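Local coordinates for protein oxalate--CoA ligase (Arabidopsis thaliana, PDB 5IE2) that belongs to the ANL superfamily of AMP-binding enzymes and is modelled with adenosine-5'-triphosphate and a magnesium ion, at residues M345-E350 with G402-V407; P368-G373 with A383-G388; K411-I414 with E419-S422. All coordinates share one frame; numbering follows the deposited sequence.

Overall arrangement
Along the chain, contact 1 opens first, on strand 344-348. Before it closes, the chain passes through both segments of contact 2, which shuts a short loop carrying helix 378-384. Contact 1 is completed by strand 404-409 and so encloses contact 2. Both reach the same antiparallel sheet, although their nearest atoms stay about 6 Å apart. Contact 3 follows in series and closes the hairpin of strands 414-416 and 419-421. It touches contact 1 where Ser422 OG meets Val407 O, which joins strand 404-409 to the segment after the hairpin. Contacts 2 and 3 lie further apart, with centres about 26 Å from each other and no touch between them.

Contact 1 (M345-E350 with G402-V407); sequences MAILNE and GYLHLV. With ATP (adenosine-5'-triphosphate), chain C.
Leu404 carries its CG anti to the backbone N (chi1 172°), which sends the two methyls of its fork toward strand 344-348, one to Met345 and one to Ile347. Met345 comes to meet it in the same way: chi1 (-177°) and a straight chi2 (180°) carry SD out to the leucine, and the bend at chi3 turns only the terminal CE. The closest approach is from Met345 SD to Leu404 CD2, 3.7 Å. These two side chains cross at about a right angle. The other methyl works separately: Leu404 CD1 lies 4.0 Å from Ile347 CD1, the end of the longer isoleucine branch.

The contact is entirely apolar, with no hydrogen bond between the segments. The backbones stand well apart, since even the nearest alpha carbons, Ile347 CA and Leu404 CA, are 9.5 Å from each other; side chains alone span the gap.

Two residues further along the same strand, Leu406 belongs to the ATP pocket. Leu406 CD1 sits 3.6 Å from ATP C2 and is equally close to ATP N1, so the strand that supplies Leu404 to the buried cluster also supplies an apolar contact for the base.

In the antiparallel sheet, strands 344-348 and 404-409 are not neighbours: 361-366 and 394-398 come between them in the pairing. Val363 and Phe398 from those strands each touch Met345, Ile347 and Leu404, and strand 319-323 adds Ser322 against Met345 and Leu404.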
loop_
_atom_site.group_PDB
_atom_site.type_symbol
_atom_site.label_atom_id
_atom_site.label_comp_id
_atom_site.label_asym_id
_atom_site.label_seq_id
_atom_site.Cartn_x
_atom_site.Cartn_y
_atom_site.Cartn_z
ATOM N N MET A 345 10.272 16.782 5.291
ATOM C CA MET A 345 10.610 16.337 3.952
ATOM C C MET A 345 11.445 17.430 3.279
ATOM O O MET A 345 11.164 18.634 3.424
ATOM C CB MET A 345 9.334 16.070 3.154
ATOM C CG MET A 345 9.627 15.533 1.801
ATOM S SD MET A 345 8.038 15.252 0.937
ATOM C CE MET A 345 7.147 14.204 2.173
ATOM N N ALA A 346 12.470 17.036 2.538
ATOM C CA ALA A 346 13.345 18.014 1.912
ATOM C C ALA A 346 13.819 17.479 0.574
ATOM O O ALA A 346 13.839 16.284 0.381
ATOM C CB ALA A 346 14.493 18.279 2.790
ATOM N N ILE A 347 14.211 18.362 -0.343
ATOM C CA ILE A 347 14.690 17.944 -1.661
ATOM C C ILE A 347 16.184 18.245 -1.687
ATOM O O ILE A 347 16.575 19.395 -1.509
ATOM C CB ILE A 347 13.973 18.743 -2.784
ATOM C CG1 ILE A 347 12.457 18.570 -2.727
ATOM C CG2 ILE A 347 14.542 18.406 -4.156
ATOM C CD1 ILE A 347 12.015 17.126 -3.100
ATOM N N LEU A 348 17.024 17.228 -1.861
ATOM C CA LEU A 348 18.484 17.436 -1.737
ATOM C C LEU A 348 19.220 17.150 -3.044
ATOM O O LEU A 348 18.864 16.183 -3.719
ATOM C CB LEU A 348 19.008 16.490 -0.679
ATOM C CG LEU A 348 19.110 16.920 0.785
ATOM C CD1 LEU A 348 17.986 17.794 1.284
ATOM C CD2 LEU A 348 19.245 15.678 1.604
ATOM N N ASN A 349 20.250 17.926 -3.409
ATOM C CA ASN A 349 21.082 17.491 -4.529
ATOM C C ASN A 349 22.116 16.442 -4.115
ATOM O O ASN A 349 22.138 15.995 -2.966
ATOM C CB ASN A 349 21.778 18.681 -5.230
ATOM C CG ASN A 349 22.742 19.450 -4.336
ATOM O OD1 ASN A 349 23.198 18.965 -3.301
ATOM N ND2 ASN A 349 23.076 20.662 -4.759
ATOM N N GLU A 350 23.003 16.072 -5.037
ATOM C CA GLU A 350 23.908 14.968 -4.762
ATOM C C GLU A 350 24.942 15.280 -3.697
ATOM O O GLU A 350 25.581 14.369 -3.188
ATOM C CB GLU A 350 24.612 14.520 -6.039
ATOM C CG GLU A 350 23.689 13.961 -7.114
ATOM C CD GLU A 350 23.320 14.997 -8.178
ATOM O OE1 GLU A 350 23.013 16.166 -7.808
ATOM O OE2 GLU A 350 23.351 14.629 -9.383
ATOM N N GLY A 402 4.375 24.490 -1.736
ATOM C CA GLY A 402 4.858 23.400 -0.910
ATOM C C GLY A 402 4.275 22.050 -1.297
ATOM O O GLY A 402 4.342 21.085 -0.516
ATOM N N TYR A 403 3.693 21.966 -2.498
ATOM C CA TYR A 403 3.188 20.680 -2.989
ATOM C C TYR A 403 4.299 19.924 -3.723
ATOM O O TYR A 403 5.001 20.509 -4.524
ATOM C CB TYR A 403 2.002 20.875 -3.959
ATOM C CG TYR A 403 0.691 21.177 -3.303
ATOM C CD1 TYR A 403 -0.420 20.350 -3.535
ATOM C CD2 TYR A 403 0.538 22.293 -2.479
ATOM C CE1 TYR A 403 -1.663 20.604 -2.934
ATOM C CE2 TYR A 403 -0.714 22.566 -1.876
ATOM C CZ TYR A 403 -1.801 21.738 -2.133
ATOM O OH TYR A 403 -3.032 21.994 -1.524
ATOM N N LEU A 404 4.430 18.622 -3.463
ATOM C CA LEU A 404 5.467 17.814 -4.073
ATOM C C LEU A 404 4.985 17.274 -5.426
ATOM O O LEU A 404 3.864 16.802 -5.558
ATOM C CB LEU A 404 5.867 16.667 -3.120
ATOM C CG LEU A 404 6.818 15.565 -3.586
ATOM C CD1 LEU A 404 8.176 16.174 -3.918
ATOM C CD2 LEU A 404 6.946 14.493 -2.498
ATOM N N HIS A 405 5.887 17.333 -6.401
ATOM C CA HIS A 405 5.690 16.762 -7.713
ATOM C C HIS A 405 6.778 15.751 -7.967
ATOM O O HIS A 405 7.945 16.126 -7.978
ATOM C CB HIS A 405 5.759 17.836 -8.810
ATOM C CG HIS A 405 4.747 18.926 -8.648
ATOM N ND1 HIS A 405 3.622 19.015 -9.448
ATOM C CD2 HIS A 405 4.678 19.959 -7.774
ATOM C CE1 HIS A 405 2.894 20.050 -9.058
ATOM N NE2 HIS A 405 3.526 20.653 -8.061
ATOM N N LEU A 406 6.412 14.491 -8.179
ATOM C CA LEU A 406 7.421 13.446 -8.429
ATOM C C LEU A 406 7.821 13.338 -9.893
ATOM O O LEU A 406 6.992 13.430 -10.806
ATOM C CB LEU A 406 6.893 12.102 -7.943
ATOM C CG LEU A 406 6.731 12.046 -6.428
ATOM C CD1 LEU A 406 5.889 10.790 -6.118
ATOM C CD2 LEU A 406 8.042 12.035 -5.668
ATOM N N VAL A 407 9.107 13.146 -10.132
ATOM C CA VAL A 407 9.637 13.019 -11.485
ATOM C C VAL A 407 9.872 11.540 -11.751
ATOM O O VAL A 407 9.639 11.045 -12.867
ATOM C CB VAL A 407 10.959 13.852 -11.647
ATOM C CG1 VAL A 407 11.555 13.689 -13.015
ATOM C CG2 VAL A 407 10.670 15.301 -11.382
HETATM P PG ATP C . 11.631 -1.578 -4.037
HETATM O O1G ATP C . 12.356 -0.980 -5.244
HETATM O O2G ATP C . 11.980 -3.003 -3.789
HETATM O O3G ATP C . 11.824 -0.716 -2.792
HETATM P PB ATP C . 9.067 -0.277 -4.297
HETATM O O1B ATP C . 7.975 -0.366 -5.340
HETATM O O2B ATP C . 9.946 0.919 -4.210
HETATM O O3B ATP C . 10.030 -1.605 -4.351
HETATM P PA ATP C . 7.065 0.251 -2.190
HETATM O O1A ATP C . 7.529 0.700 -0.811
HETATM O O2A ATP C . 5.914 -0.669 -2.314
HETATM O O3A ATP C . 8.312 -0.519 -2.866
HETATM O "O5'" ATP C . 6.888 1.546 -3.114
HETATM C "C5'" ATP C . 7.245 2.891 -2.708
HETATM C "C4'" ATP C . 7.587 3.652 -4.001
HETATM O "O4'" ATP C . 6.384 3.829 -4.774
HETATM C "C3'" ATP C . 8.003 5.067 -3.742
HETATM O "O3'" ATP C . 9.384 5.106 -3.389
HETATM C "C2'" ATP C . 7.728 5.750 -5.065
HETATM O "O2'" ATP C . 8.741 5.370 -6.010
HETATM C "C1'" ATP C . 6.478 5.041 -5.499
HETATM N N9 ATP C . 5.250 5.823 -5.213
HETATM C C8 ATP C . 4.445 5.753 -4.146
HETATM N N7 ATP C . 3.409 6.633 -4.303
HETATM C C5 ATP C . 3.584 7.241 -5.522
HETATM C C6 ATP C . 2.845 8.252 -6.313
HETATM N N6 ATP C . 1.658 8.760 -5.841
HETATM N N1 ATP C . 3.368 8.584 -7.516
HETATM C C2 ATP C . 4.512 8.038 -7.990
HETATM N N3 ATP C . 5.246 7.113 -7.319
HETATM C C4 ATP C . 4.795 6.700 -6.100
#

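Contact 2 (P368-G373 with A383-G388); sequences PNVTKG and AGFEFG
The aromatic ring of Phe385 lies against the backbone of Thr371, Lys372 and Gly373 and carries almost the whole contact. Among its polar neighbours, Thr371 O approaches CE1 of Phe385 obliquely at 3.5 Å, while Lys372 O stands 4.2 Å above the plane of the Phe385 ring, offset toward the rim. The van der Waals contacts are looser. Gly373 CA reaches Phe385 CZ at 4.0 Å, and Val370 CG1 only grazes Phe385 CE1 at 4.4 Å. The Thr371 side chain crosses that of Phe385 at about a right angle, its CG2 methyl 4.0 Å from Phe385 CZ.

No hydrogen bond joins the two segments; the Thr371 hydroxyl instead bonds within its own loop and to a neighbouring strand. Thr371 holds OG1 anti to its own N (chi1 -175°), from where it accepts Gly373 N at 3.2 Å with an N-H...O angle of 158°. The same OG1 is hydrogen-bonded to Pro181 O of strand 179-183. Phe385 is the first residue beyond helix 378-384 and also meets the ring of Phe390. The loop that leads from strand 361-366 to this helix contains an ST turn at Thr371, and the ring after the helix packs against that turn.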
loop_
_atom_site.group_PDB
_atom_site.type_symbol
_atom_site.label_atom_id
_atom_site.label_comp_id
_atom_site.label_asym_id
_atom_site.label_seq_id
_atom_site.Cartn_x
_atom_site.Cartn_y
_atom_site.Cartn_z
ATOM N N PRO A 368 8.763 10.083 12.949
ATOM C CA PRO A 368 8.637 8.890 13.771
ATOM C C PRO A 368 7.949 7.713 13.053
ATOM O O PRO A 368 7.912 6.622 13.605
ATOM C CB PRO A 368 7.786 9.360 14.972
ATOM C CG PRO A 368 6.976 10.522 14.445
ATOM C CD PRO A 368 7.944 11.197 13.428
ATOM N N ASN A 369 7.454 7.935 11.839
ATOM C CA ASN A 369 6.888 6.854 11.011
ATOM C C ASN A 369 7.958 6.086 10.246
ATOM O O ASN A 369 7.680 5.065 9.624
ATOM C CB ASN A 369 5.883 7.480 9.995
ATOM C CG ASN A 369 6.545 8.600 9.170
ATOM O OD1 ASN A 369 6.981 9.636 9.719
ATOM N ND2 ASN A 369 6.672 8.387 7.868
ATOM N N VAL A 370 9.183 6.638 10.215
ATOM C CA VAL A 370 10.218 6.063 9.358
ATOM C C VAL A 370 10.943 4.918 10.058
ATOM O O VAL A 370 11.250 5.002 11.260
ATOM C CB VAL A 370 11.227 7.166 8.934
ATOM C CG1 VAL A 370 12.292 6.623 7.998
ATOM C CG2 VAL A 370 10.442 8.346 8.280
ATOM N N THR A 371 11.203 3.849 9.319
ATOM C CA THR A 371 11.967 2.733 9.872
ATOM C C THR A 371 13.301 3.208 10.466
ATOM O O THR A 371 13.903 4.172 9.983
ATOM C CB THR A 371 12.230 1.631 8.821
ATOM O OG1 THR A 371 12.879 0.522 9.440
ATOM C CG2 THR A 371 13.097 2.113 7.642
ATOM N N LYS A 372 13.752 2.519 11.518
ATOM C CA LYS A 372 15.073 2.823 12.074
ATOM C C LYS A 372 16.186 2.304 11.169
ATOM O O LYS A 372 17.343 2.736 11.252
ATOM C CB LYS A 372 15.218 2.175 13.459
ATOM C CG LYS A 372 14.303 2.812 14.475
ATOM C CD LYS A 372 14.707 4.320 14.584
ATOM C CE LYS A 372 13.954 4.970 15.685
ATOM N NZ LYS A 372 14.389 6.357 15.868
ATOM N N GLY A 373 15.852 1.332 10.320
ATOM C CA GLY A 373 16.866 0.785 9.447
ATOM C C GLY A 373 16.518 -0.599 8.893
ATOM O O GLY A 373 15.757 -1.357 9.486
ATOM N N ALA A 383 24.163 3.989 3.512
ATOM C CA ALA A 383 23.828 4.742 2.323
ATOM C C ALA A 383 22.536 5.563 2.424
ATOM O O ALA A 383 22.423 6.642 1.817
ATOM C CB ALA A 383 23.728 3.806 1.143
ATOM N N GLY A 384 21.551 5.049 3.153
ATOM C CA GLY A 384 20.187 5.563 3.073
ATOM C C GLY A 384 19.832 6.594 4.144
ATOM O O GLY A 384 18.905 7.387 3.942
ATOM N N PHE A 385 20.603 6.624 5.253
ATOM C CA PHE A 385 20.273 7.458 6.400
ATOM C C PHE A 385 21.388 8.451 6.736
ATOM O O PHE A 385 22.573 8.105 6.720
ATOM C CB PHE A 385 19.998 6.577 7.629
ATOM C CG PHE A 385 18.803 5.696 7.480
ATOM C CD1 PHE A 385 17.573 6.073 8.027
ATOM C CD2 PHE A 385 18.899 4.498 6.801
ATOM C CE1 PHE A 385 16.502 5.266 7.912
ATOM C CE2 PHE A 385 17.785 3.699 6.646
ATOM C CZ PHE A 385 16.591 4.093 7.223
ATOM N N GLU A 386 21.011 9.684 7.033
ATOM C CA GLU A 386 22.004 10.643 7.506
ATOM C C GLU A 386 21.344 11.641 8.468
ATOM O O GLU A 386 20.409 12.339 8.072
ATOM C CB GLU A 386 22.648 11.381 6.330
ATOM C CG GLU A 386 23.635 12.417 6.815
ATOM C CD GLU A 386 24.312 13.199 5.706
ATOM O OE1 GLU A 386 23.905 13.066 4.528
ATOM O OE2 GLU A 386 25.265 13.949 6.034
ATOM N N PHE A 387 21.863 11.720 9.703
ATOM C CA PHE A 387 21.324 12.628 10.724
ATOM C C PHE A 387 19.797 12.499 10.854
ATOM O O PHE A 387 19.092 13.529 10.961
ATOM C CB PHE A 387 21.689 14.072 10.422
ATOM C CG PHE A 387 21.656 14.980 11.649
ATOM C CD1 PHE A 387 22.464 14.702 12.749
ATOM C CD2 PHE A 387 20.806 16.113 11.690
ATOM C CE1 PHE A 387 22.440 15.541 13.888
ATOM C CE2 PHE A 387 20.781 16.962 12.840
ATOM C CZ PHE A 387 21.606 16.675 13.930
ATOM N N GLY A 388 19.307 11.260 10.847
ATOM C CA GLY A 388 17.875 10.996 11.031
ATOM C C GLY A 388 17.077 10.982 9.732
ATOM O O GLY A 388 15.935 10.513 9.697
#

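Contact 3 (K411-I414 with E419-S422)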
loop_
_atom_site.group_PDB
_atom_site.type_symbol
_atom_site.label_atom_id
_atom_site.label_comp_id
_atom_site.label_asym_id
_atom_site.label_seq_id
_atom_site.Cartn_x
_atom_site.Cartn_y
_atom_site.Cartn_z
ATOM N N LYS A 411 16.518 5.391 -10.421
ATOM C CA LYS A 411 16.948 4.302 -11.310
ATOM C C LYS A 411 16.086 4.140 -12.582
ATOM O O LYS A 411 16.467 3.423 -13.503
ATOM C CB LYS A 411 16.957 2.986 -10.532
ATOM C CG LYS A 411 17.941 2.922 -9.358
ATOM C CD LYS A 411 18.955 1.785 -9.561
ATOM C CE LYS A 411 19.561 1.337 -8.233
ATOM N NZ LYS A 411 18.675 1.732 -7.094
ATOM N N GLU A 412 14.936 4.815 -12.632
ATOM C CA GLU A 412 14.020 4.682 -13.761
ATOM C C GLU A 412 14.044 5.843 -14.729
ATOM O O GLU A 412 13.505 5.702 -15.833
ATOM C CB GLU A 412 12.581 4.492 -13.258
ATOM C CG GLU A 412 12.347 3.060 -12.832
ATOM C CD GLU A 412 10.936 2.781 -12.357
ATOM O OE1 GLU A 412 10.062 3.700 -12.386
ATOM O OE2 GLU A 412 10.710 1.625 -11.942
ATOM N N LEU A 413 14.665 6.973 -14.346
ATOM C CA LEU A 413 14.740 8.124 -15.245
ATOM C C LEU A 413 15.551 7.738 -16.471
ATOM O O LEU A 413 16.544 6.990 -16.373
ATOM C CB LEU A 413 15.369 9.333 -14.581
ATOM C CG LEU A 413 14.667 9.846 -13.310
ATOM C CD1 LEU A 413 15.354 11.116 -12.798
ATOM C CD2 LEU A 413 13.216 10.137 -13.597
ATOM N N ILE A 414 15.164 8.258 -17.622
ATOM C CA ILE A 414 15.799 7.836 -18.866
ATOM C C ILE A 414 16.814 8.843 -19.341
ATOM O O ILE A 414 16.487 9.984 -19.645
ATOM C CB ILE A 414 14.715 7.577 -19.921
ATOM C CG1 ILE A 414 13.773 6.506 -19.407
ATOM C CG2 ILE A 414 15.331 7.170 -21.240
ATOM C CD1 ILE A 414 12.534 6.328 -20.241
ATOM N N GLU A 419 19.880 14.328 -21.688
ATOM C CA GLU A 419 18.581 14.823 -21.242
ATOM C C GLU A 419 17.796 13.735 -20.515
ATOM O O GLU A 419 17.641 12.653 -21.048
ATOM C CB GLU A 419 17.783 15.339 -22.433
ATOM C CG GLU A 419 18.464 16.492 -23.136
ATOM C CD GLU A 419 18.138 17.834 -22.492
ATOM O OE1 GLU A 419 17.525 17.849 -21.393
ATOM O OE2 GLU A 419 18.533 18.877 -23.063
ATOM N N LYS A 420 17.312 14.003 -19.304
ATOM C CA LYS A 420 16.585 12.991 -18.556
ATOM C C LYS A 420 15.085 13.062 -18.860
ATOM O O LYS A 420 14.479 14.137 -18.849
ATOM C CB LYS A 420 16.840 13.111 -17.050
ATOM C CG LYS A 420 18.318 12.998 -16.689
ATOM C CD LYS A 420 18.479 12.611 -15.231
ATOM C CE LYS A 420 19.920 12.227 -14.928
ATOM N NZ LYS A 420 20.841 13.298 -15.429
ATOM N N ILE A 421 14.518 11.918 -19.200
ATOM C CA ILE A 421 13.096 11.799 -19.472
ATOM C C ILE A 421 12.412 11.122 -18.307
ATOM O O ILE A 421 12.890 10.115 -17.752
ATOM C CB ILE A 421 12.811 11.020 -20.771
ATOM C CG1 ILE A 421 13.591 11.642 -21.931
ATOM C CG2 ILE A 421 11.283 10.939 -21.049
ATOM C CD1 ILE A 421 13.671 10.702 -23.168
ATOM N N SER A 422 11.283 11.700 -17.905
ATOM C CA SER A 422 10.434 11.109 -16.869
ATOM C C SER A 422 9.412 10.151 -17.432
ATOM O O SER A 422 8.494 10.572 -18.130
ATOM C CB SER A 422 9.687 12.207 -16.119
ATOM O OG SER A 422 8.624 11.632 -15.382
#
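Ile414 and Ile421 form an antiparallel hydrogen-bonded pair in a beta hairpin, whose position and sequence are consistent with the A8 motif of AMP-binding enzymes, at the entry to the C-terminal domain. Both bonds of the pair are short. Ile414 N gives to Ile421 O at 2.9 Å, with 174° at the hydrogen. Ile421 N returns to Ile414 O at 2.8 Å and 162°. Ile414 O also receives a CA-H...O contact from Lys420 CA at 3.2 Å, so one carbonyl oxygen is approached by two neighbouring residues of the opposing strand.

The tight side is the face that bears the two isoleucines. Their CB atoms, Ile414 CB and Ile421 CB, are 4.0 Å apart. In each, chi1 (-59° in Ile414) sets CG1 beside the backbone N and so near the carbonyl oxygen which that N bonds: Ile414 CG1 is 4.1 Å from Ile421 O, and Ile421 CG1 is 4.0 Å from Ile414 O. Both side chains are buried: Ile453 of strand 450-459 touches the two of them, Pro423 lies against Ile414, and Val426 and Phe481 against Ile421.

The other side is looser and more open to solvent. There Leu413 CD1 touches exposed Lys420 at one point, its CD, at 4.2 Å, while the end of the lysine leads away from the contact. Leu413 CD2 is 4.4 Å from Ser422 CA, a light touch beside the helix start. Ser422 is the N-cap of helix 423-430, its OG hydrogen-bonded both to Glu425 N and to Val407 O.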